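Side-chain contacts in KLLA0F20702p (Kluyveromyces lactis, PDB 5Y5A), which is an Est1 protein of budding yeast that probably helps bring telomerase to telomeres through its association with Cdc13: residues Q9-F12 with S13-K17; L82-T85 with W86-H90. All blocks are in the same frame, centred on the assembly; numbering follows the deposited sequence.

Contact 1: Q9-F12 with S13-K17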
ATOM      1  N   GLN A   9      -8.459 -24.992 -17.656  1.00102.09           N
ATOM      2  CA  GLN A   9      -7.262 -25.219 -16.859  1.00 96.79           C
ATOM      3  C   GLN A   9      -6.329 -26.221 -17.536  1.00 99.45           C
ATOM      4  O   GLN A   9      -5.107 -26.087 -17.480  1.00 96.05           O
ATOM      5  CB  GLN A   9      -7.645 -25.717 -15.466  1.00 95.33           C
ATOM      6  CG  GLN A   9      -6.466 -26.018 -14.559  1.00 99.72           C
ATOM      7  CD  GLN A   9      -5.856 -24.771 -13.952  1.00104.98           C
ATOM      8  OE1 GLN A   9      -6.559 -23.942 -13.371  1.00107.50           O
ATOM      9  NE2 GLN A   9      -4.542 -24.630 -14.085  1.00106.46           N
ATOM     10  N   GLU A  10      -6.918 -27.225 -18.179  1.00106.93           N
ATOM     11  CA  GLU A  10      -6.150 -28.268 -18.849  1.00109.14           C
ATOM     12  C   GLU A  10      -5.355 -27.711 -20.019  1.00105.96           C
ATOM     13  O   GLU A  10      -4.268 -28.195 -20.333  1.00108.96           O
ATOM     14  CB  GLU A  10      -7.074 -29.382 -19.347  1.00119.21           C
ATOM     15  CG  GLU A  10      -7.788 -30.150 -18.255  1.00125.32           C
ATOM     16  CD  GLU A  10      -8.646 -31.265 -18.814  1.00134.22           C
ATOM     17  OE1 GLU A  10      -8.958 -31.223 -20.022  1.00136.61           O
ATOM     18  OE2 GLU A  10      -9.002 -32.186 -18.050  1.00139.28           O
ATOM     19  N   THR A  11      -5.912 -26.696 -20.664  1.00 99.56           N
ATOM     20  CA  THR A  11      -5.295 -26.112 -21.844  1.00 92.40           C
ATOM     21  C   THR A  11      -4.013 -25.369 -21.485  1.00 86.88           C
ATOM     22  O   THR A  11      -3.003 -25.490 -22.176  1.00 90.15           O
ATOM     23  CB  THR A  11      -6.261 -25.150 -22.558  1.00 87.55           C
ATOM     24  OG1 THR A  11      -7.489 -25.830 -22.843  1.00 92.19           O
ATOM     25  CG2 THR A  11      -5.651 -24.641 -23.854  1.00 82.10           C
ATOM     26  N   PHE A  12      -4.053 -24.609 -20.396  1.00 80.40           N
ATOM     27  CA  PHE A  12      -2.907 -23.795 -20.008  1.00 80.03           C
ATOM     28  C   PHE A  12      -1.795 -24.624 -19.387  1.00 88.68           C
ATOM     29  O   PHE A  12      -0.618 -24.297 -19.531  1.00 91.82           O
ATOM     30  CB  PHE A  12      -3.340 -22.684 -19.055  1.00 73.64           C
ATOM     31  CG  PHE A  12      -3.733 -21.427 -19.762  1.00 72.32           C
ATOM     32  CD1 PHE A  12      -5.026 -21.251 -20.223  1.00 71.37           C
ATOM     33  CD2 PHE A  12      -2.798 -20.437 -20.002  1.00 72.16           C
ATOM     34  CE1 PHE A  12      -5.386 -20.098 -20.895  1.00 71.66           C
ATOM     35  CE2 PHE A  12      -3.149 -19.281 -20.672  1.00 74.90           C
ATOM     36  CZ  PHE A  12      -4.445 -19.111 -21.118  1.00 73.81           C
ATOM     37  N   SER A  13      -2.169 -25.697 -18.702  1.00 97.28           N
ATOM     38  CA  SER A  13      -1.187 -26.646 -18.207  1.00 99.73           C
ATOM     39  C   SER A  13      -0.384 -27.194 -19.383  1.00103.52           C
ATOM     40  O   SER A  13       0.830 -27.378 -19.294  1.00105.51           O
ATOM     41  CB  SER A  13      -1.867 -27.777 -17.438  1.00107.55           C
ATOM     42  OG  SER A  13      -0.957 -28.827 -17.173  1.00112.98           O
ATOM     43  N   GLY A  14      -1.077 -27.430 -20.493  1.00102.19           N
ATOM     44  CA  GLY A  14      -0.455 -27.907 -21.713  1.00 98.54           C
ATOM     45  C   GLY A  14       0.511 -26.912 -22.326  1.00 93.22           C
ATOM     46  O   GLY A  14       1.530 -27.299 -22.892  1.00 92.29           O
ATOM     47  N   PHE A  15       0.191 -25.626 -22.223  1.00 90.18           N
ATOM     48  CA  PHE A  15       1.093 -24.590 -22.708  1.00 85.98           C
ATOM     49  C   PHE A  15       2.393 -24.662 -21.934  1.00 83.89           C
ATOM     50  O   PHE A  15       3.481 -24.624 -22.511  1.00 82.70           O
ATOM     51  CB  PHE A  15       0.475 -23.199 -22.561  1.00 81.81           C
ATOM     52  CG  PHE A  15      -0.723 -22.973 -23.428  1.00 78.99           C
ATOM     53  CD1 PHE A  15      -0.924 -23.732 -24.563  1.00 77.85           C
ATOM     54  CD2 PHE A  15      -1.650 -21.999 -23.107  1.00 77.13           C
ATOM     55  CE1 PHE A  15      -2.026 -23.526 -25.360  1.00 81.03           C
ATOM     56  CE2 PHE A  15      -2.756 -21.790 -23.905  1.00 75.21           C
ATOM     57  CZ  PHE A  15      -2.944 -22.554 -25.029  1.00 76.10           C
ATOM     58  N   GLN A  16       2.258 -24.764 -20.615  1.00 85.20           N
ATOM     59  CA  GLN A  16       3.400 -24.844 -19.718  1.00 84.19           C
ATOM     60  C   GLN A  16       4.303 -26.015 -20.092  1.00 92.15           C
ATOM     61  O   GLN A  16       5.498 -25.832 -20.319  1.00 99.87           O
ATOM     62  CB  GLN A  16       2.927 -24.971 -18.270  1.00 77.60           C
ATOM     63  CG  GLN A  16       4.039 -24.956 -17.237  1.00 76.40           C
ATOM     64  CD  GLN A  16       3.513 -24.822 -15.826  1.00 81.11           C
ATOM     65  OE1 GLN A  16       2.473 -24.205 -15.598  1.00 84.10           O
ATOM     66  NE2 GLN A  16       4.225 -25.402 -14.867  1.00 83.90           N
ATOM     67  N   LYS A  17       3.720 -27.208 -20.182  1.00 91.49           N
ATOM     68  CA  LYS A  17       4.484 -28.418 -20.483  1.00 95.19           C
ATOM     69  C   LYS A  17       5.166 -28.339 -21.845  1.00 92.18           C
ATOM     70  O   LYS A  17       6.285 -28.821 -22.013  1.00 94.79           O
ATOM     71  CB  LYS A  17       3.581 -29.653 -20.416  1.00103.38           C
ATOM     72  CG  LYS A  17       2.950 -29.861 -19.046  1.00107.93           C
ATOM     73  CD  LYS A  17       2.278 -31.220 -18.902  1.00111.16           C
ATOM     74  CE  LYS A  17       1.716 -31.380 -17.492  1.00113.33           C
ATOM     75  NZ  LYS A  17       1.133 -32.726 -17.242  1.00116.51           N
TER
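Phe-15 turns its ring back along helix 7-21 because its CG stands anti to its own carbonyl carbon (chi1 -66°), while Phe-12, with chi1 at -90°, is swung so that a face of its ring receives the other's edge. The result is a T-shaped pair three residues apart, with centroids 5.1 Å apart and planes at 72°. The touching atom of Phe-15 is CD2, which sits over the face of the Phe-12 ring, displaced toward its rim, 3.7 Å from Phe-12 CD2. Phe-15 has a second neighbour one turn back: Thr-11, whose CG2 is anti to the backbone N, runs alongside it and places that methyl 3.6 Å from Phe-15 CZ. The carbonyl oxygen of Thr-11 lies over the centre of the same ring while accepting the backbone N-H of Phe-15, a rather bent bond of 3.2 Å from Phe-15 N to Thr-11 O. The following backbone bond, from Gln-16 N to Phe-12 O, is straighter. Replacing Phe-15 with an alanine would probably leave the face of Phe-12 without its edge partner and the Thr-11 methyl without the ring beside it. Thr-11 OG1 bonds to the carbonyl of Asp-7, a turn earlier. Beyond the helix, Phe-15 packs on Ile-41 and Thr-11 on Met-48 of helix 33-53, whereas Phe-12 reaches both Ile-45 of that helix and Leu-84 of helix 78-105.

Contact 2: L82-T85 with W86-H90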
ATOM      1  N   LEU A  82      -5.889 -14.305 -18.333  1.00 52.62           N
ATOM      2  CA  LEU A  82      -4.628 -13.600 -18.150  1.00 54.71           C
ATOM      3  C   LEU A  82      -3.833 -14.139 -16.958  1.00 59.95           C
ATOM      4  O   LEU A  82      -2.603 -14.119 -16.971  1.00 56.98           O
ATOM      5  CB  LEU A  82      -4.883 -12.101 -17.979  1.00 55.52           C
ATOM      6  CG  LEU A  82      -5.526 -11.411 -19.182  1.00 55.80           C
ATOM      7  CD1 LEU A  82      -6.005 -10.017 -18.822  1.00 56.88           C
ATOM      8  CD2 LEU A  82      -4.545 -11.356 -20.351  1.00 63.20           C
ATOM      9  N   ASP A  83      -4.537 -14.602 -15.927  1.00 66.46           N
ATOM     10  CA  ASP A  83      -3.878 -15.168 -14.748  1.00 59.34           C
ATOM     11  C   ASP A  83      -3.259 -16.525 -15.088  1.00 56.81           C
ATOM     12  O   ASP A  83      -2.132 -16.816 -14.699  1.00 60.02           O
ATOM     13  CB  ASP A  83      -4.860 -15.300 -13.579  1.00 62.01           C
ATOM     14  CG  ASP A  83      -5.137 -13.968 -12.885  1.00 63.00           C
ATOM     15  OD1 ASP A  83      -4.281 -13.061 -12.941  1.00 64.42           O
ATOM     16  OD2 ASP A  83      -6.214 -13.828 -12.271  1.00 63.88           O
ATOM     17  N   LEU A  84      -3.989 -17.353 -15.828  1.00 53.71           N
ATOM     18  CA  LEU A  84      -3.437 -18.618 -16.297  1.00 61.31           C
ATOM     19  C   LEU A  84      -2.286 -18.388 -17.280  1.00 66.60           C
ATOM     20  O   LEU A  84      -1.398 -19.238 -17.434  1.00 61.25           O
ATOM     21  CB  LEU A  84      -4.523 -19.468 -16.957  1.00 62.42           C
ATOM     22  CG  LEU A  84      -5.576 -20.079 -16.033  1.00 63.85           C
ATOM     23  CD1 LEU A  84      -6.624 -20.810 -16.848  1.00 65.39           C
ATOM     24  CD2 LEU A  84      -4.931 -21.019 -15.028  1.00 65.40           C
ATOM     25  N   THR A  85      -2.314 -17.240 -17.949  1.00 68.03           N
ATOM     26  CA  THR A  85      -1.273 -16.888 -18.902  1.00 69.41           C
ATOM     27  C   THR A  85       0.032 -16.569 -18.182  1.00 65.35           C
ATOM     28  O   THR A  85       1.102 -17.056 -18.554  1.00 61.32           O
ATOM     29  CB  THR A  85      -1.687 -15.690 -19.765  1.00 63.90           C
ATOM     30  OG1 THR A  85      -2.811 -16.056 -20.579  1.00 59.54           O
ATOM     31  CG2 THR A  85      -0.530 -15.267 -20.655  1.00 61.26           C
ATOM     32  N   TRP A  86      -0.068 -15.750 -17.145  1.00 60.04           N
ATOM     33  CA  TRP A  86       1.088 -15.426 -16.327  1.00 62.39           C
ATOM     34  C   TRP A  86       1.666 -16.674 -15.684  1.00 61.69           C
ATOM     35  O   TRP A  86       2.850 -16.960 -15.822  1.00 66.31           O
ATOM     36  CB  TRP A  86       0.720 -14.415 -15.245  1.00 63.96           C
ATOM     37  CG  TRP A  86       1.855 -14.160 -14.322  1.00 65.51           C
ATOM     38  CD1 TRP A  86       1.967 -14.566 -13.025  1.00 60.58           C
ATOM     39  CD2 TRP A  86       3.067 -13.459 -14.636  1.00 63.04           C
ATOM     40  NE1 TRP A  86       3.172 -14.152 -12.507  1.00 62.57           N
ATOM     41  CE2 TRP A  86       3.863 -13.473 -13.471  1.00 59.03           C
ATOM     42  CE3 TRP A  86       3.551 -12.822 -15.781  1.00 60.11           C
ATOM     43  CZ2 TRP A  86       5.117 -12.867 -13.427  1.00 57.92           C
ATOM     44  CZ3 TRP A  86       4.796 -12.225 -15.732  1.00 56.61           C
ATOM     45  CH2 TRP A  86       5.565 -12.251 -14.565  1.00 58.52           C
ATOM     46  N   LYS A  87       0.804 -17.423 -15.002  1.00 64.44           N
ATOM     47  CA  LYS A  87       1.212 -18.585 -14.219  1.00 64.02           C
ATOM     48  C   LYS A  87       1.839 -19.704 -15.043  1.00 69.60           C
ATOM     49  O   LYS A  87       2.850 -20.276 -14.644  1.00 74.83           O
ATOM     50  CB  LYS A  87       0.010 -19.140 -13.455  1.00 62.96           C
ATOM     51  CG  LYS A  87       0.337 -20.283 -12.517  1.00 66.90           C
ATOM     52  CD  LYS A  87      -0.923 -20.783 -11.841  1.00 76.57           C
ATOM     53  CE  LYS A  87      -0.646 -21.981 -10.956  1.00 86.87           C
ATOM     54  NZ  LYS A  87      -1.903 -22.526 -10.367  1.00 92.97           N
ATOM     55  N   HIS A  88       1.241 -20.013 -16.189  1.00 69.59           N
ATOM     56  CA  HIS A  88       1.620 -21.204 -16.939  1.00 75.40           C
ATOM     57  C   HIS A  88       2.506 -20.924 -18.148  1.00 75.76           C
ATOM     58  O   HIS A  88       3.206 -21.815 -18.632  1.00 73.27           O
ATOM     59  CB  HIS A  88       0.366 -21.948 -17.390  1.00 81.39           C
ATOM     60  CG  HIS A  88      -0.460 -22.468 -16.257  1.00 82.75           C
ATOM     61  ND1 HIS A  88      -0.095 -23.571 -15.517  1.00 84.03           N
ATOM     62  CD2 HIS A  88      -1.630 -22.034 -15.734  1.00 83.52           C
ATOM     63  CE1 HIS A  88      -1.007 -23.796 -14.587  1.00 84.12           C
ATOM     64  NE2 HIS A  88      -1.948 -22.878 -14.697  1.00 84.25           N
ATOM     65  N   VAL A  89       2.474 -19.692 -18.640  1.00 74.73           N
ATOM     66  CA  VAL A  89       3.230 -19.352 -19.837  1.00 72.98           C
ATOM     67  C   VAL A  89       4.374 -18.388 -19.543  1.00 70.21           C
ATOM     68  O   VAL A  89       5.527 -18.672 -19.855  1.00 69.33           O
ATOM     69  CB  VAL A  89       2.328 -18.726 -20.913  1.00 68.28           C
ATOM     70  CG1 VAL A  89       3.135 -18.413 -22.156  1.00 72.24           C
ATOM     71  CG2 VAL A  89       1.170 -19.652 -21.234  1.00 68.38           C
ATOM     72  N   HIS A  90       4.050 -17.230 -19.005  1.00 64.81           N
ATOM     73  CA  HIS A  90       5.041 -16.214 -18.759  1.00 69.21           C
ATOM     74  C   HIS A  90       5.908 -16.397 -17.549  1.00 72.42           C
ATOM     75  O   HIS A  90       7.109 -16.309 -17.647  1.00 76.65           O
ATOM     76  CB  HIS A  90       4.388 -14.856 -18.698  1.00 73.07           C
ATOM     77  CG  HIS A  90       3.803 -14.420 -19.991  1.00 74.62           C
ATOM     78  ND1 HIS A  90       2.979 -13.330 -20.103  1.00 74.14           N
ATOM     79  CD2 HIS A  90       3.919 -14.932 -21.234  1.00 76.80           C
ATOM     80  CE1 HIS A  90       2.613 -13.185 -21.360  1.00 76.33           C
ATOM     81  NE2 HIS A  90       3.170 -14.147 -22.066  1.00 76.51           N
TER
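Thr-85 O accepts two backbone N-H groups, from His-90 N in the carbonyl plane at 3.0 Å from Thr-85 O and from Val-89 N above that plane, and so marks a pi-type turn in which helix 78-105 widens after the regular i to i+4 bond from His-88 N to Leu-84 O. The wider turn brings residues five apart together. Thr-85, its CG2 anti to the backbone N, lies beside His-90 and sets that methyl over a face of the imidazole, a CH-pi contact with CG2 4.0 Å from the ring centroid and 3.8 Å from His-90 CE1. The hydroxyl on the other branch of Thr-85 bonds to the carbonyl of Ile-81. Leu-84 and His-88 also run side by side, one normal turn apart: Leu-84 CD2 comes to 3.5 Å from His-88 CD2, and Leu-84 O lies at the edge of the imidazole, in its plane, 3.3 Å from His-88 CD2. Both nitrogens of His-90 are hydrogen-bonded, ND1 with Tyr-134 OH of helix 113-144 and NE2 with His-42 NE2 of helix 33-53, which fixes the rotation of the ring under the methyl. Elsewhere on the surrounding faces, Asp-83 forms a salt bridge with Arg-190 and a hydrogen bond with the hydroxyl of Tyr-194, the residue whose ring Trp-86 stacks on, both on helix 179-206, while Leu-84 packs against helix 7-21 and His-88 ND1 is hydrogen-bonded to Gln-16 OE1 of that helix.

How the contacts relate
Contact 1 precedes contact 2 along the chain, on helix 7-21 and helix 78-105 respectively, and their centres are about 10 Å apart on the same side of the chain's centre. Each is local to one helix, yet the two helices touch directly: Gln-16 OE1 lies 2.6 Å from His-88 ND1, a probable hydrogen bond, and Phe-12 CE2 packs 3.2 Å from Thr-85 OG1. Helix 33-53 meets side chains of both, so three helices share one packed interface. Contact 2 falls within the Est1 family region, of the TPR clan. Together they illustrate how side chains ordered within single helices also build the joints of this largely helical N-terminal part.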